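Local coordinates for protein beta-fructofuranosidase (Bifidobacterium adolescentis, PDB 6NOB) that probably hydrolyses terminal beta-fructofuranosides such as sucrose, releasing fructose, at residues R285-L294 against T355-L363; P333-L343 against H368-L379. All coordinates share one frame; numbering follows the deposited sequence.

Contact 1 (R285-L294 against T355-L363)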
loop_
_atom_site.group_PDB
_atom_site.type_symbol
_atom_site.label_atom_id
_atom_site.label_comp_id
_atom_site.label_asym_id
_atom_site.label_seq_id
_atom_site.Cartn_x
_atom_site.Cartn_y
_atom_site.Cartn_z
ATOM N N ARG A 285 -5.740 11.811 -25.546
ATOM C CA ARG A 285 -4.496 11.340 -24.955
ATOM C C ARG A 285 -4.731 10.915 -23.513
ATOM O O ARG A 285 -5.532 11.524 -22.799
ATOM C CB ARG A 285 -3.406 12.422 -25.010
ATOM C CG ARG A 285 -3.086 12.918 -26.416
ATOM C CD ARG A 285 -1.964 13.952 -26.406
ATOM N NE ARG A 285 -0.651 13.338 -26.223
ATOM C CZ ARG A 285 0.079 12.826 -27.209
ATOM N NH1 ARG A 285 -0.375 12.849 -28.455
ATOM N NH2 ARG A 285 1.261 12.284 -26.950
ATOM N N ALA A 286 -4.039 9.857 -23.098
ATOM C CA ALA A 286 -3.993 9.455 -21.701
ATOM C C ALA A 286 -2.802 10.119 -21.023
ATOM O O ALA A 286 -1.787 10.406 -21.661
ATOM C CB ALA A 286 -3.892 7.936 -21.570
ATOM N N TYR A 287 -2.928 10.359 -19.722
ATOM C CA TYR A 287 -1.939 11.130 -18.985
ATOM C C TYR A 287 -1.338 10.304 -17.856
ATOM O O TYR A 287 -2.044 9.559 -17.170
ATOM C CB TYR A 287 -2.557 12.426 -18.450
ATOM C CG TYR A 287 -2.743 13.444 -19.549
ATOM C CD1 TYR A 287 -3.862 13.405 -20.373
ATOM C CD2 TYR A 287 -1.780 14.417 -19.792
ATOM C CE1 TYR A 287 -4.030 14.324 -21.395
ATOM C CE2 TYR A 287 -1.937 15.341 -20.809
ATOM C CZ TYR A 287 -3.064 15.289 -21.608
ATOM O OH TYR A 287 -3.227 16.204 -22.623
ATOM N N MET A 288 -0.024 10.449 -17.679
ATOM C CA MET A 288 0.756 9.673 -16.723
ATOM C C MET A 288 1.555 10.631 -15.852
ATOM O O MET A 288 2.301 11.471 -16.372
ATOM C CB MET A 288 1.692 8.696 -17.452
ATOM C CG MET A 288 2.750 8.026 -16.573
ATOM S SD MET A 288 4.119 7.296 -17.513
ATOM C CE MET A 288 3.288 6.021 -18.461
ATOM N N VAL A 289 1.398 10.517 -14.538
ATOM C CA VAL A 289 2.241 11.241 -13.592
ATOM C C VAL A 289 3.314 10.291 -13.085
ATOM O O VAL A 289 3.067 9.093 -12.894
ATOM C CB VAL A 289 1.427 11.832 -12.424
ATOM C CG1 VAL A 289 0.520 12.941 -12.920
ATOM C CG2 VAL A 289 0.619 10.753 -11.726
ATOM N N THR A 290 4.516 10.821 -12.888
ATOM C CA THR A 290 5.618 10.072 -12.313
ATOM C C THR A 290 6.233 10.902 -11.196
ATOM O O THR A 290 6.143 12.132 -11.187
ATOM C CB THR A 290 6.678 9.712 -13.368
ATOM O OG1 THR A 290 6.832 10.798 -14.290
ATOM C CG2 THR A 290 6.261 8.471 -14.138
ATOM N N ALA A 291 6.849 10.213 -10.241
ATOM C CA ALA A 291 7.434 10.845 -9.068
ATOM C C ALA A 291 8.933 11.028 -9.283
ATOM O O ALA A 291 9.651 10.053 -9.526
ATOM C CB ALA A 291 7.167 10.009 -7.818
ATOM N N THR A 292 9.399 12.270 -9.190
ATOM C CA THR A 292 10.820 12.576 -9.320
ATOM C C THR A 292 11.097 13.908 -8.626
ATOM O O THR A 292 10.280 14.402 -7.842
ATOM C CB THR A 292 11.248 12.607 -10.791
ATOM O OG1 THR A 292 12.671 12.755 -10.868
ATOM C CG2 THR A 292 10.585 13.765 -11.522
ATOM N N ASN A 293 12.267 14.480 -8.905
ATOM C CA ASN A 293 12.620 15.817 -8.455
ATOM C C ASN A 293 13.272 16.558 -9.614
ATOM O O ASN A 293 13.859 15.945 -10.508
ATOM C CB ASN A 293 13.561 15.786 -7.236
ATOM C CG ASN A 293 14.766 14.881 -7.447
ATOM O OD1 ASN A 293 14.742 13.702 -7.091
ATOM N ND2 ASN A 293 15.827 15.433 -8.026
ATOM N N LEU A 294 13.158 17.881 -9.598
ATOM C CA LEU A 294 13.701 18.701 -10.667
ATOM C C LEU A 294 14.531 19.832 -10.084
ATOM O O LEU A 294 14.322 20.232 -8.934
ATOM C CB LEU A 294 12.578 19.276 -11.546
ATOM C CG LEU A 294 11.835 18.256 -12.418
ATOM C CD1 LEU A 294 10.630 18.887 -13.106
ATOM C CD2 LEU A 294 12.778 17.638 -13.441
ATOM N N THR A 355 4.477 6.298 -28.155
ATOM C CA THR A 355 5.453 7.039 -27.373
ATOM C C THR A 355 4.761 7.933 -26.352
ATOM O O THR A 355 3.601 8.321 -26.507
ATOM C CB THR A 355 6.356 7.885 -28.271
ATOM O OG1 THR A 355 5.575 8.881 -28.942
ATOM C CG2 THR A 355 7.049 7.007 -29.298
ATOM N N TRP A 356 5.501 8.267 -25.300
ATOM C CA TRP A 356 4.991 9.080 -24.205
ATOM C C TRP A 356 5.674 10.439 -24.242
ATOM O O TRP A 356 6.899 10.529 -24.108
ATOM C CB TRP A 356 5.199 8.370 -22.868
ATOM C CG TRP A 356 4.252 7.219 -22.724
ATOM C CD1 TRP A 356 4.439 5.943 -23.171
ATOM C CD2 TRP A 356 2.945 7.251 -22.138
ATOM N NE1 TRP A 356 3.337 5.174 -22.882
ATOM C CE2 TRP A 356 2.406 5.953 -22.248
ATOM C CE3 TRP A 356 2.184 8.247 -21.518
ATOM C CZ2 TRP A 356 1.141 5.627 -21.761
ATOM C CZ3 TRP A 356 0.928 7.920 -21.038
ATOM C CH2 TRP A 356 0.420 6.622 -21.162
ATOM N N ARG A 357 4.877 11.485 -24.440
ATOM C CA ARG A 357 5.371 12.843 -24.620
ATOM C C ARG A 357 5.511 13.531 -23.268
ATOM O O ARG A 357 4.568 13.543 -22.473
ATOM C CB ARG A 357 4.410 13.620 -25.519
ATOM C CG ARG A 357 4.855 15.013 -25.903
ATOM C CD ARG A 357 3.832 15.643 -26.838
ATOM N NE ARG A 357 2.575 15.933 -26.152
ATOM C CZ ARG A 357 1.423 16.180 -26.770
ATOM N NH1 ARG A 357 1.363 16.163 -28.095
ATOM N NH2 ARG A 357 0.331 16.442 -26.064
ATOM N N TYR A 358 6.687 14.101 -23.010
ATOM C CA TYR A 358 6.907 14.810 -21.756
ATOM C C TYR A 358 6.160 16.139 -21.772
ATOM O O TYR A 358 6.326 16.947 -22.690
ATOM C CB TYR A 358 8.401 15.038 -21.525
ATOM C CG TYR A 358 8.720 15.765 -20.234
ATOM C CD1 TYR A 358 7.992 15.516 -19.078
ATOM C CD2 TYR A 358 9.751 16.697 -20.172
ATOM C CE1 TYR A 358 8.275 16.177 -17.899
ATOM C CE2 TYR A 358 10.042 17.365 -18.994
ATOM C CZ TYR A 358 9.298 17.100 -17.861
ATOM O OH TYR A 358 9.575 17.756 -16.683
ATOM N N GLU A 359 5.335 16.363 -20.751
ATOM C CA GLU A 359 4.493 17.549 -20.672
ATOM C C GLU A 359 4.967 18.559 -19.636
ATOM O O GLU A 359 4.299 19.580 -19.438
ATOM C CB GLU A 359 3.045 17.144 -20.366
ATOM C CG GLU A 359 2.428 16.186 -21.376
ATOM C CD GLU A 359 1.716 16.908 -22.505
ATOM O OE1 GLU A 359 1.370 16.255 -23.510
ATOM O OE2 GLU A 359 1.502 18.133 -22.388
ATOM N N GLY A 360 6.093 18.312 -18.972
ATOM C CA GLY A 360 6.558 19.183 -17.921
ATOM C C GLY A 360 6.024 18.758 -16.569
ATOM O O GLY A 360 5.206 17.837 -16.459
ATOM N N PRO A 361 6.488 19.414 -15.503
ATOM C CA PRO A 361 5.968 19.111 -14.160
ATOM C C PRO A 361 4.582 19.707 -13.968
ATOM O O PRO A 361 4.408 20.927 -13.996
ATOM C CB PRO A 361 6.998 19.761 -13.229
ATOM C CG PRO A 361 7.565 20.884 -14.038
ATOM C CD PRO A 361 7.591 20.389 -15.465
ATOM N N VAL A 362 3.589 18.836 -13.773
ATOM C CA VAL A 362 2.240 19.315 -13.487
ATOM C C VAL A 362 2.173 19.911 -12.086
ATOM O O VAL A 362 1.328 20.771 -11.807
ATOM C CB VAL A 362 1.216 18.176 -13.673
ATOM C CG1 VAL A 362 1.376 17.124 -12.589
ATOM C CG2 VAL A 362 -0.205 18.719 -13.690
ATOM N N LEU A 363 3.068 19.487 -11.193
ATOM C CA LEU A 363 3.064 19.943 -9.811
ATOM C C LEU A 363 4.474 19.864 -9.246
ATOM O O LEU A 363 5.187 18.881 -9.465
ATOM C CB LEU A 363 2.108 19.105 -8.951
ATOM C CG LEU A 363 2.043 19.465 -7.465
ATOM C CD1 LEU A 363 1.415 20.836 -7.282
ATOM C CD2 LEU A 363 1.278 18.412 -6.674
HETATM O O HOH W 1 -1.637 18.023 -23.140
#

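Contact 2 (P333-L343 against H368-L379)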
loop_
_atom_site.group_PDB
_atom_site.type_symbol
_atom_site.label_atom_id
_atom_site.label_comp_id
_atom_site.label_asym_id
_atom_site.label_seq_id
_atom_site.Cartn_x
_atom_site.Cartn_y
_atom_site.Cartn_z
ATOM N N PRO A 333 19.440 18.757 3.364
ATOM C CA PRO A 333 18.689 18.320 2.179
ATOM C C PRO A 333 19.392 18.706 0.888
ATOM O O PRO A 333 20.445 19.350 0.912
ATOM C CB PRO A 333 17.348 19.050 2.325
ATOM C CG PRO A 333 17.678 20.273 3.128
ATOM C CD PRO A 333 18.778 19.869 4.071
ATOM N N ASN A 334 18.822 18.304 -0.244
ATOM C CA ASN A 334 19.308 18.733 -1.553
ATOM C C ASN A 334 18.747 20.122 -1.824
ATOM O O ASN A 334 17.571 20.280 -2.160
ATOM C CB ASN A 334 18.894 17.735 -2.629
ATOM C CG ASN A 334 19.612 17.964 -3.946
ATOM O OD1 ASN A 334 20.036 19.078 -4.253
ATOM N ND2 ASN A 334 19.760 16.901 -4.729
ATOM N N ASN A 335 19.592 21.140 -1.676
ATOM C CA ASN A 335 19.171 22.525 -1.849
ATOM C C ASN A 335 19.009 22.920 -3.311
ATOM O O ASN A 335 18.649 24.070 -3.586
ATOM C CB ASN A 335 20.169 23.468 -1.166
ATOM C CG ASN A 335 21.613 23.163 -1.530
ATOM O OD1 ASN A 335 21.974 22.012 -1.783
ATOM N ND2 ASN A 335 22.446 24.196 -1.558
ATOM N N ALA A 336 19.254 22.005 -4.247
ATOM C CA ALA A 336 19.159 22.303 -5.668
ATOM C C ALA A 336 17.917 21.720 -6.326
ATOM O O ALA A 336 17.622 22.076 -7.471
ATOM C CB ALA A 336 20.401 21.785 -6.404
ATOM N N THR A 337 17.188 20.844 -5.640
ATOM C CA THR A 337 16.059 20.141 -6.226
ATOM C C THR A 337 14.791 20.377 -5.416
ATOM O O THR A 337 14.828 20.810 -4.259
ATOM C CB THR A 337 16.334 18.633 -6.322
ATOM O OG1 THR A 337 16.481 18.089 -5.005
ATOM C CG2 THR A 337 17.599 18.367 -7.122
ATOM N N VAL A 338 13.663 20.076 -6.051
ATOM C CA VAL A 338 12.340 20.180 -5.443
ATOM C C VAL A 338 11.519 18.991 -5.931
ATOM O O VAL A 338 11.618 18.619 -7.111
ATOM C CB VAL A 338 11.669 21.521 -5.789
ATOM C CG1 VAL A 338 11.704 21.766 -7.298
ATOM C CG2 VAL A 338 10.239 21.578 -5.263
ATOM N N PRO A 339 10.729 18.347 -5.072
ATOM C CA PRO A 339 9.888 17.239 -5.540
ATOM C C PRO A 339 8.922 17.703 -6.619
ATOM O O PRO A 339 8.302 18.762 -6.509
ATOM C CB PRO A 339 9.150 16.795 -4.273
ATOM C CG PRO A 339 10.044 17.233 -3.148
ATOM C CD PRO A 339 10.666 18.515 -3.609
ATOM N N ALA A 340 8.802 16.900 -7.676
ATOM C CA ALA A 340 7.966 17.256 -8.812
ATOM C C ALA A 340 7.238 16.032 -9.347
ATOM O O ALA A 340 7.777 14.921 -9.337
ATOM C CB ALA A 340 8.793 17.891 -9.937
ATOM N N MET A 341 6.011 16.250 -9.814
ATOM C CA MET A 341 5.241 15.241 -10.537
ATOM C C MET A 341 5.395 15.531 -12.021
ATOM O O MET A 341 4.752 16.437 -12.558
ATOM C CB MET A 341 3.776 15.263 -10.125
ATOM C CG MET A 341 3.503 14.657 -8.778
ATOM S SD MET A 341 1.734 14.486 -8.511
ATOM C CE MET A 341 1.718 14.169 -6.750
ATOM N N THR A 342 6.249 14.764 -12.684
ATOM C CA THR A 342 6.472 14.946 -14.108
ATOM C C THR A 342 5.354 14.282 -14.900
ATOM O O THR A 342 5.062 13.097 -14.709
ATOM C CB THR A 342 7.836 14.388 -14.505
ATOM O OG1 THR A 342 8.107 13.202 -13.747
ATOM C CG2 THR A 342 8.920 15.425 -14.242
ATOM N N LEU A 343 4.726 15.054 -15.780
ATOM C CA LEU A 343 3.553 14.619 -16.523
ATOM C C LEU A 343 3.939 14.178 -17.929
ATOM O O LEU A 343 4.741 14.835 -18.600
ATOM C CB LEU A 343 2.518 15.744 -16.594
ATOM C CG LEU A 343 1.136 15.384 -17.138
ATOM C CD1 LEU A 343 0.448 14.372 -16.240
ATOM C CD2 LEU A 343 0.286 16.633 -17.290
ATOM N N HIS A 368 7.420 22.196 0.458
ATOM C CA HIS A 368 8.177 21.094 1.036
ATOM C C HIS A 368 9.379 20.751 0.164
ATOM O O HIS A 368 9.690 19.581 -0.071
ATOM C CB HIS A 368 7.283 19.875 1.242
ATOM C CG HIS A 368 6.113 20.137 2.136
ATOM N ND1 HIS A 368 4.825 20.272 1.660
ATOM C CD2 HIS A 368 6.038 20.307 3.478
ATOM C CE1 HIS A 368 4.008 20.505 2.671
ATOM N NE2 HIS A 368 4.718 20.532 3.785
ATOM N N GLN A 369 10.079 21.779 -0.317
ATOM C CA GLN A 369 11.189 21.562 -1.235
ATOM C C GLN A 369 12.384 20.885 -0.577
ATOM O O GLN A 369 13.255 20.380 -1.294
ATOM C CB GLN A 369 11.618 22.889 -1.858
ATOM C CG GLN A 369 12.424 23.780 -0.950
ATOM C CD GLN A 369 13.157 24.855 -1.722
ATOM O OE1 GLN A 369 12.781 26.028 -1.689
ATOM N NE2 GLN A 369 14.207 24.457 -2.433
ATOM N N ILE A 370 12.454 20.856 0.755
ATOM C CA ILE A 370 13.543 20.134 1.401
ATOM C C ILE A 370 13.330 18.626 1.360
ATOM O O ILE A 370 14.280 17.870 1.601
ATOM C CB ILE A 370 13.743 20.601 2.853
ATOM C CG1 ILE A 370 12.471 20.386 3.674
ATOM C CG2 ILE A 370 14.162 22.061 2.890
ATOM C CD1 ILE A 370 12.642 20.727 5.140
ATOM N N ALA A 371 12.117 18.162 1.064
ATOM C CA ALA A 371 11.909 16.734 0.869
ATOM C C ALA A 371 12.712 16.255 -0.334
ATOM O O ALA A 371 12.905 16.987 -1.310
ATOM C CB ALA A 371 10.423 16.424 0.676
ATOM N N ARG A 372 13.192 15.011 -0.256
ATOM C CA ARG A 372 14.080 14.495 -1.296
ATOM C C ARG A 372 13.370 14.408 -2.640
ATOM O O ARG A 372 13.864 14.924 -3.651
ATOM C CB ARG A 372 14.626 13.123 -0.906
ATOM C CG ARG A 372 15.458 12.493 -2.016
ATOM C CD ARG A 372 15.670 11.009 -1.810
ATOM N NE ARG A 372 16.448 10.429 -2.900
ATOM C CZ ARG A 372 17.768 10.287 -2.877
ATOM N NH1 ARG A 372 18.456 10.682 -1.814
ATOM N NH2 ARG A 372 18.400 9.752 -3.913
ATOM N N THR A 373 12.212 13.756 -2.672
ATOM C CA THR A 373 11.526 13.463 -3.924
ATOM C C THR A 373 10.134 12.943 -3.594
ATOM O O THR A 373 9.805 12.678 -2.434
ATOM C CB THR A 373 12.311 12.445 -4.762
ATOM O OG1 THR A 373 11.758 12.371 -6.082
ATOM C CG2 THR A 373 12.268 11.068 -4.116
ATOM N N TYR A 374 9.315 12.811 -4.632
ATOM C CA TYR A 374 7.987 12.241 -4.491
ATOM C C TYR A 374 8.052 10.719 -4.534
ATOM O O TYR A 374 9.000 10.123 -5.053
ATOM C CB TYR A 374 7.063 12.735 -5.605
ATOM C CG TYR A 374 6.277 13.984 -5.289
ATOM C CD1 TYR A 374 5.456 14.054 -4.169
ATOM C CD2 TYR A 374 6.338 15.090 -6.128
ATOM C CE1 TYR A 374 4.729 15.198 -3.889
ATOM C CE2 TYR A 374 5.614 16.237 -5.855
ATOM C CZ TYR A 374 4.810 16.284 -4.737
ATOM O OH TYR A 374 4.091 17.426 -4.467
ATOM N N GLU A 375 7.018 10.092 -3.981
ATOM C CA GLU A 375 6.775 8.670 -4.155
ATOM C C GLU A 375 5.276 8.453 -4.316
ATOM O O GLU A 375 4.472 9.136 -3.677
ATOM C CB GLU A 375 7.315 7.849 -2.973
ATOM C CG GLU A 375 8.813 7.571 -3.060
ATOM C CD GLU A 375 9.276 6.482 -2.110
ATOM O OE1 GLU A 375 8.868 6.503 -0.929
ATOM O OE2 GLU A 375 10.052 5.604 -2.545
ATOM N N CYS A 376 4.913 7.520 -5.197
ATOM C CA CYS A 376 3.537 7.097 -5.436
ATOM C C CYS A 376 2.611 8.273 -5.736
ATOM O O CYS A 376 1.729 8.592 -4.928
ATOM C CB CYS A 376 3.015 6.304 -4.235
ATOM S SG CYS A 376 4.005 4.828 -3.865
ATOM N N PRO A 377 2.767 8.929 -6.882
ATOM C CA PRO A 377 1.886 10.045 -7.227
ATOM C C PRO A 377 0.565 9.548 -7.800
ATOM O O PRO A 377 0.393 8.374 -8.129
ATOM C CB PRO A 377 2.692 10.803 -8.281
ATOM C CG PRO A 377 3.438 9.717 -8.990
ATOM C CD PRO A 377 3.771 8.683 -7.933
ATOM N N ASP A 378 -0.373 10.482 -7.919
ATOM C CA ASP A 378 -1.677 10.196 -8.497
ATOM C C ASP A 378 -2.307 11.516 -8.908
ATOM O O ASP A 378 -2.156 12.524 -8.213
ATOM C CB ASP A 378 -2.582 9.448 -7.510
ATOM C CG ASP A 378 -3.641 8.608 -8.207
ATOM O OD1 ASP A 378 -3.907 8.854 -9.402
ATOM O OD2 ASP A 378 -4.206 7.699 -7.559
ATOM N N LEU A 379 -2.995 11.504 -10.046
ATOM C CA LEU A 379 -3.659 12.693 -10.568
ATOM C C LEU A 379 -5.009 12.270 -11.116
ATOM O O LEU A 379 -5.078 11.429 -12.017
ATOM C CB LEU A 379 -2.819 13.371 -11.655
ATOM C CG LEU A 379 -3.317 14.722 -12.169
ATOM C CD1 LEU A 379 -3.196 15.788 -11.089
ATOM C CD2 LEU A 379 -2.551 15.123 -13.417
HETATM O O HOH W 2 15.285 18.648 -2.287
HETATM O O HOH W 3 16.230 17.060 -0.325
HETATM O O HOH W 4 16.561 15.572 -4.499
#

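Contact 1 (R285-L294 against T355-L363)
R285, M288 and L294 of strand 285-294 reach residues of 355-363 past an intervening strand: strands 285-294 and 357-361 come no closer than 9.0 Å between their axes, and their N-to-C directions differ by 57°, so side chains make the contact. At one end the guanidinium groups of R285 and R357 lie flat on each other, centres 3.6 Å apart and planes only 15° from parallel. Stacking leaves the rims available for polar partners. R357 uses its rim side-on against E359: NE and NH2 both reach OE1, at 2.9 Å and 2.8 Å, with the oxygen in the guanidinium plane. Two bonds to one oxygen hold that plane against turning and so keep it flat for R285, and the carboxylate, near both arginines, probably offsets their like charges. R285 NE and E359 OE1 are each bonded to S345 as well. The other carboxylate oxygen, E359 OE2, accepts from a water 3.2 Å away that also bonds to Y287 OH, whose phenol is held in turn by D282. Beside this polar end, M288 meets W356. Its bend at the last torsion (chi3 -64°) swings CE over the centre of the six-membered ring, 3.7 Å from the centroid, a CH-pi contact with SD above the same face; a flexible thioether suits a broad indole. At the far end, L294 CD1 rests 3.7 Å from P361 CB, one methyl of the branched leucine against a rigid ring. Strand 337-347 runs between the two strands, pairing with A286, M288 and T290, while strand 268-273 flanks 285-294 on its other edge.

Contact 2 (P333-L343 against H368-L379)
P339, M341 and Y374 form the apolar heart of this contact, with the tyrosine ring sandwiched between the other two. P339 CB sits over one face, 4.0 Å from the centroid in a CH-pi contact, and M341 lies over the opposite face, its SD 5.2 Å from the centroid in a Met-aromatic contact. With CG anti to the carbonyl carbon (chi1 -75°) and the chain extended beyond, M341 passes across the ring and continues to P377, where SD lies 3.8 Å from CB. An alanine in place of M341 would probably leave that ring face and P377 without their shared packing partner. Farther on, L343 and L379 cross at about a right angle, CD1 of L343 4.2 Å from CD2 of L379. P339 CG also lies 3.4 Å from A371 O, the compact, rigid ring packing against the turn H368-A371, and P333 packs on I370.

Polar links run through water. One water accepts from N334 N and donates to I370 O, which lies 2.9 Å from it. Another, 2.9 Å from R372 O, donates to it and also bonds T337 OG1; a third joins the same hydroxyl to N334 O and Q369 O. Thus T337, small and polar, serves two waters. Within the loops, N334 OD1 accepts from A336 N at 3.0 Å, an Asx turn, and H368-A371 forms a type I turn. Y374 OH is held by Y408.

Strand 337-343 belongs to one blade and 377-379 to the next, packed face to face as in the five-bladed beta-propeller of family 32, and E375-C376-P377-D378 matches the EC motif that lines the active site in relatives.

How the contacts relate
Contacts 1 and 2 have centres about 13 Å apart, and their segments alternate along the chain: 285-294, 333-343, 355-363, then 368-379. The first three lie in one sheet, where strand 337-347 is the middle neighbour of both 285-295 and 357-365. Contact 1 therefore spans that middle strand, whereas contact 2 starts from it and reaches strands 374-375 and 377-382 of the following sheet. The two contacts meet directly: E359 N lies 2.7 Å from L343 O and T290 OG1 2.8 Å from T342 OG1, both probable hydrogen bonds. Together they join the cohesion of one propeller blade to its packing against the next.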